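Local coordinates for protein 3-methylornithine synthase (PDB 3T7V) that catalyses the radical-based isomerization of L-lysine to (3R)-3-methyl-D-ornithine in pyrrolysine biosynthesis, using a [4Fe-4S] cluster and S-adenosylmethionine, at residues His109-Thr114 / Leu139-Met144; Ile208-Gly213 / Val236-Pro241. All coordinates share one frame; numbering follows the deposited sequence.

Interaction 1: residues His109-Thr114 / Leu139-Met144. With MD0 (5-amino-D-isoleucine), chain D.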
ATOM      1  N   HIS A 109       1.378 -11.342   9.208  1.00 12.02           N
ATOM      2  CA  HIS A 109       0.449 -12.074   8.332  1.00 12.91           C
ATOM      3  C   HIS A 109       0.891 -12.194   6.904  1.00 12.30           C
ATOM      4  O   HIS A 109       0.496 -13.145   6.220  1.00 13.77           O
ATOM      5  CB  HIS A 109      -0.961 -11.412   8.333  1.00 14.03           C
ATOM      6  CG  HIS A 109      -1.547 -11.341   9.695  1.00 15.61           C
ATOM      7  ND1 HIS A 109      -1.380 -10.240  10.486  1.00 15.85           N
ATOM      8  CD2 HIS A 109      -2.257 -12.259  10.429  1.00 18.55           C
ATOM      9  CE1 HIS A 109      -1.931 -10.474  11.691  1.00 19.12           C
ATOM     10  NE2 HIS A 109      -2.476 -11.706  11.655  1.00 19.34           N
ATOM     11  N   MET A 110       1.808 -11.320   6.471  1.00 11.61           N
ATOM     12  CA  MET A 110       2.209 -11.276   5.077  1.00 11.54           C
ATOM     13  C   MET A 110       3.525 -10.531   5.043  1.00 11.15           C
ATOM     14  O   MET A 110       3.831  -9.716   5.971  1.00 12.62           O
ATOM     15  CB  MET A 110       1.149 -10.532   4.257  1.00 12.44           C
ATOM     16  CG  MET A 110       1.513 -10.525   2.712  1.00 14.45           C
ATOM     17  SD  MET A 110       0.051 -10.283   1.662  1.00 18.00           S
ATOM     18  CE  MET A 110      -0.427  -8.676   2.235  1.00 21.26           C
ATOM     19  N   VAL A 111       4.336 -10.787   4.014  1.00 12.52           N
ATOM     20  CA  VAL A 111       5.548  -9.976   3.732  1.00 12.64           C
ATOM     21  C   VAL A 111       5.424  -9.398   2.338  1.00 11.97           C
ATOM     22  O   VAL A 111       4.966 -10.108   1.431  1.00 13.69           O
ATOM     23  CB  VAL A 111       6.822 -10.816   3.885  1.00 15.76           C
ATOM     24  CG1 VAL A 111       7.002 -11.290   5.289  1.00 21.25           C
ATOM     25  CG2 VAL A 111       6.876 -11.993   2.926  1.00 18.57           C
ATOM     26  N   ASP A 112       5.756  -8.122   2.203  1.00 12.91           N
ATOM     27  CA  ASP A 112       5.767  -7.421   0.871  1.00 12.22           C
ATOM     28  C   ASP A 112       7.147  -7.265   0.299  1.00 13.46           C
ATOM     29  O   ASP A 112       7.960  -6.546   0.937  1.00 16.62           O
ATOM     30  CB  ASP A 112       5.026  -6.085   1.027  1.00 14.25           C
ATOM     31  CG  ASP A 112       4.992  -5.239  -0.194  1.00 17.72           C
ATOM     32  OD1 ASP A 112       5.450  -5.634  -1.306  1.00 20.02           O
ATOM     33  OD2 ASP A 112       4.450  -4.080  -0.092  1.00 19.74           O
ATOM     34  N   LEU A 113       7.473  -8.036  -0.721  1.00 11.70           N
ATOM     35  CA  LEU A 113       8.839  -7.995  -1.338  1.00 11.48           C
ATOM     36  C   LEU A 113       8.724  -6.947  -2.467  1.00 10.80           C
ATOM     37  O   LEU A 113       7.988  -7.138  -3.450  1.00 12.56           O
ATOM     38  CB  LEU A 113       9.173  -9.362  -1.980  1.00 13.27           C
ATOM     39  CG  LEU A 113       9.199 -10.522  -1.003  1.00 13.64           C
ATOM     40  CD1 LEU A 113       9.413 -11.791  -1.801  1.00 15.34           C
ATOM     41  CD2 LEU A 113      10.256 -10.238   0.047  1.00 18.19           C
ATOM     42  N   THR A 114       9.392  -5.814  -2.268  1.00 10.52           N
ATOM     43  CA  THR A 114       9.276  -4.674  -3.157  1.00 10.29           C
ATOM     44  C   THR A 114      10.617  -4.323  -3.761  1.00 10.73           C
ATOM     45  O   THR A 114      11.678  -4.395  -3.105  1.00 11.31           O
ATOM     46  CB  THR A 114       8.753  -3.463  -2.340  1.00 11.44           C
ATOM     47  OG1 THR A 114       7.393  -3.724  -1.970  1.00 14.47           O
ATOM     48  CG2 THR A 114       8.724  -2.136  -3.190  1.00 13.41           C
ATOM     49  N   LEU A 139      10.033 -18.605   4.778  1.00 15.06           N
ATOM     50  CA  LEU A 139       8.998 -18.086   5.690  1.00 14.98           C
ATOM     51  C   LEU A 139       7.665 -18.802   5.692  1.00 15.76           C
ATOM     52  O   LEU A 139       6.935 -18.782   6.676  1.00 15.61           O
ATOM     53  CB  LEU A 139       8.701 -16.590   5.313  1.00 17.84           C
ATOM     54  CG  LEU A 139       9.880 -15.645   5.463  1.00 17.48           C
ATOM     55  CD1 LEU A 139       9.443 -14.219   5.013  1.00 19.25           C
ATOM     56  CD2 LEU A 139      10.338 -15.665   6.901  1.00 20.24           C
ATOM     57  N   GLY A 140       7.302 -19.376   4.568  1.00 15.20           N
ATOM     58  CA  GLY A 140       5.989 -20.020   4.469  1.00 16.91           C
ATOM     59  C   GLY A 140       4.760 -19.097   4.497  1.00 18.20           C
ATOM     60  O   GLY A 140       3.661 -19.566   4.399  1.00 24.14           O
ATOM     61  N   LEU A 141       4.967 -17.807   4.614  1.00 16.79           N
ATOM     62  CA  LEU A 141       3.896 -16.826   4.826  1.00 15.53           C
ATOM     63  C   LEU A 141       3.387 -16.402   3.497  1.00 13.42           C
ATOM     64  O   LEU A 141       4.045 -16.526   2.429  1.00 14.59           O
ATOM     65  CB  LEU A 141       4.504 -15.505   5.457  1.00 17.95           C
ATOM     66  CG  LEU A 141       4.853 -15.625   6.963  1.00 20.17           C
ATOM     67  CD1 LEU A 141       5.602 -14.377   7.374  1.00 28.33           C
ATOM     68  CD2 LEU A 141       3.540 -15.776   7.767  1.00 25.53           C
ATOM     69  N   PRO A 142       2.156 -15.893   3.468  1.00 12.89           N
ATOM     70  CA  PRO A 142       1.708 -15.150   2.269  1.00 12.81           C
ATOM     71  C   PRO A 142       2.668 -14.082   1.841  1.00 11.86           C
ATOM     72  O   PRO A 142       3.277 -13.398   2.703  1.00 12.96           O
ATOM     73  CB  PRO A 142       0.387 -14.505   2.736  1.00 14.52           C
ATOM     74  CG  PRO A 142      -0.061 -15.454   3.871  1.00 14.28           C
ATOM     75  CD  PRO A 142       1.217 -15.810   4.573  1.00 14.25           C
ATOM     76  N   ILE A 143       2.887 -14.014   0.559  1.00 10.92           N
ATOM     77  CA  ILE A 143       3.838 -13.042  -0.017  1.00 11.06           C
ATOM     78  C   ILE A 143       3.120 -12.088  -0.929  1.00 10.82           C
ATOM     79  O   ILE A 143       2.363 -12.497  -1.842  1.00 13.04           O
ATOM     80  CB  ILE A 143       4.939 -13.755  -0.866  1.00 12.36           C
ATOM     81  CG1 ILE A 143       5.843 -14.547   0.038  1.00 14.80           C
ATOM     82  CG2 ILE A 143       5.803 -12.731  -1.665  1.00 14.60           C
ATOM     83  CD1 ILE A 143       6.907 -15.301  -0.761  1.00 17.91           C
ATOM     84  N   MET A 144       3.327 -10.799  -0.684  1.00 10.84           N
ATOM     85  CA  MET A 144       2.907  -9.746  -1.617  1.00 11.07           C
ATOM     86  C   MET A 144       4.161  -9.395  -2.407  1.00 11.74           C
ATOM     87  O   MET A 144       5.250  -9.299  -1.827  1.00 11.85           O
ATOM     88  CB  MET A 144       2.443  -8.509  -0.832  1.00 11.89           C
ATOM     89  CG  MET A 144       2.287  -7.275  -1.730  1.00 14.36           C
ATOM     90  SD  MET A 144       1.559  -5.938  -0.675  1.00 16.84           S
ATOM     91  CE  MET A 144      -0.100  -6.340  -0.919  1.00 16.60           C
TER
HETATM   92  C   MD0 D 993       3.919   0.781   2.312  1.00 18.66           C
HETATM   93  N   MD0 D 993       6.240   1.486   2.201  1.00 18.47           N
HETATM   94  O   MD0 D 993       3.137  -0.173   2.502  1.00 18.89           O
HETATM   95  CA  MD0 D 993       5.266   0.513   1.720  1.00 15.61           C
HETATM   96  CB  MD0 D 993       5.194   0.550   0.164  1.00 15.20           C
HETATM   97  CD  MD0 D 993       4.525  -1.040  -1.764  1.00 16.16           C
HETATM   98  NE  MD0 D 993       3.676  -2.178  -2.089  1.00 17.91           N
HETATM   99  CG  MD0 D 993       4.303  -0.636  -0.309  1.00 15.00           C
HETATM  100  CG2 MD0 D 993       4.643   1.879  -0.414  1.00 17.28           C
HETATM  101  OXT MD0 D 993       3.637   1.953   2.592  1.00 20.00           O
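Two neighbouring parallel strands of the radical SAM barrel meet where Val-111 pairs with Ile-143 and Asp-112 with Met-144, and the pair illustrates how one sheet serves a core on one face and a substrate pocket on the other. Three backbone hydrogen bonds join them: Val-111 N to Pro-142 O, Met-144 N to Val-111 O (2.8 Å) and Leu-113 N to Met-144 O. On the outer face, the methyl CG1 of Val-111 lies against Leu-139 CD1 at 3.8 Å and also reaches Leu-141 CD1, while Leu-113 CD1 meets the branch methyl CG2 of Ile-143; Leu-131 and Val-135 of helix 126-139 cover Leu-113. The inner face carries Asp-112 and Met-144. With CG anti to the backbone N (chi1 178°), the carboxylate of Asp-112 extends to the ligand, and OD2 accepts a hydrogen bond of 2.9 Å from MD0 NE. Its other oxygen, OD1, is hydrogen-bonded to Ser-146 OG and takes a weak bond from Thr-114 OG1. Met-144 SD lies 3.5 Å from Asp-112 CG, and Met-110 SD packs on Met-144 CB. Gripped through OD1 and flanked by thioether, the carboxylate probably has little freedom to turn, and it holds OD2 as the acceptor for the ligand's terminal amine.

Interaction 2: residues Ile208-Gly213 / Val236-Pro241. With SAM (S-adenosylmethionine), chain C; MD0 (5-amino-D-isoleucine), chain D.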
ATOM      1  N   ILE A 208      -4.066   4.764  -4.853  1.00 13.26           N
ATOM      2  CA  ILE A 208      -3.989   6.148  -5.365  1.00 14.54           C
ATOM      3  C   ILE A 208      -3.172   7.058  -4.502  1.00 14.19           C
ATOM      4  O   ILE A 208      -2.922   6.767  -3.306  1.00 15.88           O
ATOM      5  CB  ILE A 208      -5.392   6.621  -5.651  1.00 18.31           C
ATOM      6  CG1 ILE A 208      -6.116   6.745  -4.348  1.00 17.34           C
ATOM      7  CG2 ILE A 208      -5.992   5.755  -6.814  1.00 19.21           C
ATOM      8  CD1 ILE A 208      -7.615   7.237  -4.528  1.00 24.40           C
ATOM      9  N   LEU A 209      -2.605   8.097  -5.109  1.00 14.19           N
ATOM     10  CA  LEU A 209      -1.878   9.106  -4.407  1.00 14.05           C
ATOM     11  C   LEU A 209      -2.749  10.305  -4.211  1.00 16.69           C
ATOM     12  O   LEU A 209      -3.504  10.687  -5.111  1.00 22.82           O
ATOM     13  CB  LEU A 209      -0.700   9.497  -5.238  1.00 19.94           C
ATOM     14  CG  LEU A 209       0.554   8.818  -5.165  1.00 22.07           C
ATOM     15  CD1 LEU A 209       1.607   9.577  -6.036  1.00 24.08           C
ATOM     16  CD2 LEU A 209       1.119   8.868  -3.755  1.00 23.98           C
ATOM     17  N   THR A 210      -2.683  10.918  -3.023  1.00 14.28           N
ATOM     18  CA  THR A 210      -3.376  12.182  -2.787  1.00 14.01           C
ATOM     19  C   THR A 210      -2.370  13.213  -2.426  1.00 15.03           C
ATOM     20  O   THR A 210      -1.279  12.883  -2.038  1.00 17.34           O
ATOM     21  CB  THR A 210      -4.524  12.055  -1.741  1.00 15.21           C
ATOM     22  OG1 THR A 210      -5.294  13.269  -1.807  1.00 16.38           O
ATOM     23  CG2 THR A 210      -4.047  11.879  -0.340  1.00 16.69           C
ATOM     24  N   GLY A 211      -2.736  14.485  -2.570  1.00 15.11           N
ATOM     25  CA  GLY A 211      -1.786  15.559  -2.290  1.00 16.78           C
ATOM     26  C   GLY A 211      -0.858  15.837  -3.428  1.00 17.49           C
ATOM     27  O   GLY A 211       0.211  16.411  -3.224  1.00 19.29           O
ATOM     28  N   VAL A 212      -1.236  15.381  -4.636  1.00 17.06           N
ATOM     29  CA  VAL A 212      -0.311  15.413  -5.762  1.00 19.60           C
ATOM     30  C   VAL A 212      -0.955  16.211  -6.899  1.00 20.86           C
ATOM     31  O   VAL A 212      -0.603  16.037  -8.067  1.00 27.39           O
ATOM     32  CB  VAL A 212       0.101  13.930  -6.159  1.00 23.61           C
ATOM     33  CG1 VAL A 212      -1.106  13.247  -6.852  1.00 24.01           C
ATOM     34  CG2 VAL A 212       1.511  13.839  -6.805  1.00 27.70           C
ATOM     35  N   GLY A 213      -1.932  17.057  -6.563  1.00 18.24           N
ATOM     36  CA  GLY A 213      -2.581  17.962  -7.530  1.00 21.24           C
ATOM     37  C   GLY A 213      -3.929  17.403  -7.962  1.00 23.38           C
ATOM     38  O   GLY A 213      -4.556  17.952  -8.889  1.00 25.21           O
ATOM     39  N   VAL A 236      -4.718   4.468  -0.166  1.00 13.75           N
ATOM     40  CA  VAL A 236      -4.376   5.858  -0.538  1.00 13.01           C
ATOM     41  C   VAL A 236      -3.130   6.234   0.244  1.00 13.75           C
ATOM     42  O   VAL A 236      -3.003   5.883   1.434  1.00 15.85           O
ATOM     43  CB  VAL A 236      -5.586   6.799  -0.317  1.00 14.04           C
ATOM     44  CG1 VAL A 236      -6.092   6.584   1.129  1.00 16.68           C
ATOM     45  CG2 VAL A 236      -5.170   8.240  -0.551  1.00 16.31           C
ATOM     46  N   MET A 237      -2.192   6.892  -0.416  1.00 13.40           N
ATOM     47  CA  MET A 237      -1.029   7.469   0.259  1.00 15.12           C
ATOM     48  C   MET A 237      -0.949   8.953   0.074  1.00 14.90           C
ATOM     49  O   MET A 237      -1.198   9.438  -1.062  1.00 15.98           O
ATOM     50  CB  MET A 237       0.231   6.814  -0.294  1.00 19.17           C
ATOM     51  CG  MET A 237       0.155   5.303  -0.121  1.00 22.76           C
ATOM     52  SD  MET A 237       1.682   4.545  -0.573  1.00 28.16           S
ATOM     53  CE  MET A 237       3.067   5.134   0.493  1.00 24.49           C
ATOM     54  N   THR A 238      -0.614   9.659   1.151  1.00 15.39           N
ATOM     55  CA  THR A 238      -0.270  11.083   0.980  1.00 17.03           C
ATOM     56  C   THR A 238       1.051  11.243   0.240  1.00 14.90           C
ATOM     57  O   THR A 238       2.064  10.603   0.660  1.00 14.74           O
ATOM     58  CB  THR A 238      -0.037  11.719   2.392  1.00 19.42           C
ATOM     59  OG1 THR A 238      -1.251  11.480   3.161  1.00 22.82           O
ATOM     60  CG2 THR A 238       0.273  13.214   2.288  1.00 23.80           C
ATOM     61  N   PHE A 239       1.094  12.075  -0.802  1.00 14.73           N
ATOM     62  CA  PHE A 239       2.368  12.371  -1.474  1.00 13.48           C
ATOM     63  C   PHE A 239       3.262  13.171  -0.546  1.00 13.96           C
ATOM     64  O   PHE A 239       2.911  14.252  -0.068  1.00 17.29           O
ATOM     65  CB  PHE A 239       2.035  13.155  -2.747  1.00 15.30           C
ATOM     66  CG  PHE A 239       3.236  13.678  -3.457  1.00 14.78           C
ATOM     67  CD1 PHE A 239       4.371  12.875  -3.673  1.00 14.11           C
ATOM     68  CD2 PHE A 239       3.274  15.002  -3.797  1.00 17.80           C
ATOM     69  CE1 PHE A 239       5.489  13.417  -4.302  1.00 16.34           C
ATOM     70  CE2 PHE A 239       4.415  15.523  -4.408  1.00 18.77           C
ATOM     71  CZ  PHE A 239       5.497  14.702  -4.676  1.00 18.24           C
ATOM     72  N   LEU A 240       4.462  12.623  -0.349  1.00 13.53           N
ATOM     73  CA  LEU A 240       5.506  13.410   0.413  1.00 14.24           C
ATOM     74  C   LEU A 240       6.517  13.813  -0.641  1.00 14.95           C
ATOM     75  O   LEU A 240       7.235  12.939  -1.188  1.00 14.14           O
ATOM     76  CB  LEU A 240       6.175  12.431   1.386  1.00 15.31           C
ATOM     77  CG  LEU A 240       5.294  11.913   2.550  1.00 19.39           C
ATOM     78  CD1 LEU A 240       6.129  11.244   3.690  1.00 21.48           C
ATOM     79  CD2 LEU A 240       4.335  12.963   3.145  1.00 25.49           C
ATOM     80  N   PRO A 241       6.685  15.091  -0.928  1.00 15.64           N
ATOM     81  CA  PRO A 241       7.670  15.524  -2.002  1.00 15.88           C
ATOM     82  C   PRO A 241       9.086  15.132  -1.550  1.00 17.11           C
ATOM     83  O   PRO A 241       9.446  15.165  -0.330  1.00 18.37           O
ATOM     84  CB  PRO A 241       7.533  17.088  -2.002  1.00 17.71           C
ATOM     85  CG  PRO A 241       6.087  17.238  -1.596  1.00 19.94           C
ATOM     86  CD  PRO A 241       5.870  16.228  -0.432  1.00 17.91           C
TER
HETATM   87  N   SAM C 992       8.563   0.176  -8.393  1.00 18.22           N
HETATM   88  CA  SAM C 992       7.353  -0.481  -8.223  1.00 16.65           C
HETATM   89  C   SAM C 992       6.161   0.309  -8.586  1.00 15.13           C
HETATM   90  O   SAM C 992       6.285   1.505  -8.921  1.00 15.50           O
HETATM   91  OXT SAM C 992       5.047  -0.319  -8.654  1.00 14.39           O
HETATM   92  CB  SAM C 992       6.984  -0.575  -6.916  1.00 20.95           C
HETATM   93  CG  SAM C 992       7.172   0.529  -5.958  0.50 25.16           C
HETATM   94  SD  SAM C 992       5.613   0.978  -5.082  0.50 28.46           S
HETATM   95  CE  SAM C 992       6.031   0.558  -3.412  0.50 34.42           C
HETATM   96  C5' SAM C 992       5.751   2.752  -5.030  0.50 26.78           C
HETATM   97  C4' SAM C 992       4.561   3.356  -4.922  1.00 22.74           C
HETATM   98  O4' SAM C 992       5.086   4.002  -3.599  1.00 19.41           O
HETATM   99  C3' SAM C 992       4.182   4.167  -5.903  1.00 22.35           C
HETATM  100  O3' SAM C 992       3.167   3.258  -6.351  1.00 18.65           O
HETATM  101  C2' SAM C 992       3.515   5.141  -4.923  1.00 20.44           C
HETATM  102  O2' SAM C 992       2.083   4.897  -4.730  1.00 21.87           O
HETATM  103  C1' SAM C 992       4.255   5.167  -3.574  1.00 16.59           C
HETATM  104  N9  SAM C 992       5.222   6.325  -3.546  1.00 14.80           N
HETATM  105  C8  SAM C 992       6.385   6.521  -4.237  1.00 13.94           C
HETATM  106  N7  SAM C 992       6.878   7.712  -3.931  1.00 13.08           N
HETATM  107  C5  SAM C 992       6.029   8.293  -3.018  1.00 12.46           C
HETATM  108  C6  SAM C 992       6.004   9.558  -2.411  1.00 12.45           C
HETATM  109  N6  SAM C 992       6.938  10.484  -2.633  1.00 13.57           N
HETATM  110  N1  SAM C 992       5.038   9.817  -1.516  1.00 13.50           N
HETATM  111  C2  SAM C 992       4.046   8.916  -1.256  1.00 14.72           C
HETATM  112  N3  SAM C 992       3.974   7.731  -1.910  1.00 14.37           N
HETATM  113  C4  SAM C 992       4.994   7.427  -2.774  1.00 13.32           C
HETATM  114  C   MD0 D 993       3.919   0.781   2.312  1.00 18.66           C
HETATM  115  N   MD0 D 993       6.240   1.486   2.201  1.00 18.47           N
HETATM  116  O   MD0 D 993       3.137  -0.173   2.502  1.00 18.89           O
HETATM  117  CA  MD0 D 993       5.266   0.513   1.720  1.00 15.61           C
HETATM  118  CB  MD0 D 993       5.194   0.550   0.164  1.00 15.20           C
HETATM  119  CD  MD0 D 993       4.525  -1.040  -1.764  1.00 16.16           C
HETATM  120  NE  MD0 D 993       3.676  -2.178  -2.089  1.00 17.91           N
HETATM  121  CG  MD0 D 993       4.303  -0.636  -0.309  1.00 15.00           C
HETATM  122  CG2 MD0 D 993       4.643   1.879  -0.414  1.00 17.28           C
HETATM  123  OXT MD0 D 993       3.637   1.953   2.592  1.00 20.00           O
HETATM  124  O   HOH W   1       1.367  16.439  -0.672  1.00 24.97           O
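The short strands 208-210 and 236-238 run parallel at 32° to one another, in register Ile-208 with Val-236 through Thr-210 with Thr-238. Met-237 N to Ile-208 O, Thr-210 N to Met-237 O and Phe-239 N to Thr-210 O (2.8 Å) bind them; the last bond carries the ladder one residue past the end of strand 236-238, to Phe-239. On the outer face, Val-236 CG2 packs on Thr-210 CG2 at 3.8 Å, beneath Ile-261 of helix 258-268. Leu-209 and Met-237 occupy the inner face, where Leu-209 CD2 touches both Met-237 CB and the adenine. The bent Met-237 chain brings its terminal methyl CE within 3.7 Å of both SAM N3 and MD0 CG2, bridging cofactor and product. Beyond the strand end, Phe-239 turns its ring onto the loop of Gly-211 and Val-212. Its CG is anti to the backbone N (chi1 173°), which carries the ring across Val-212, whose CG2 makes a CH-pi contact over one face, 4.0 Å from the centroid; Gly-211 O lies in the ring plane at the edge, 3.4 Å from CD2. SAM N6 also sits near the ring edge, 3.7 Å from Phe-239 CD1. Replacing Phe-239 by an alanine would probably strip Val-212 CG2 of its aromatic partner and open a gap beside the adenine amino group. A water donates to both Gly-211 O and Phe-239 O, tying the two loops together. Next along the chain, Leu-240 reads the adenine through its backbone: its N donates to SAM N1 almost straight (177°), and its O accepts from SAM N6 at 2.9 Å. The contact joins the two strands of a beta-alpha-beta unit, linked through helix 216-228, in the radical SAM barrel, with the adenine-binding segment following directly on the second strand.

In the fold
Followed from the N terminus, the chain builds its barrel by repeated parallel pairing, and the two contacts are separate instances in series. Interaction 1 closes the first loop: 24 residues, mostly helix, separate its two segments, which lie on strands 110-115 and 143-146. The chain then adds strand 163-167, which pairs with 143-146 before it and 203-210 after it, so one sheet runs from the first contact to the second. Interaction 2 closes a later loop, around helix 216-228, between strands 203-210 and 233-238. Neither contact encloses or crosses the other; their centres stand 25 Å apart, on opposite sides of the chain's centre, and MD0, which both touch, connects them across the barrel.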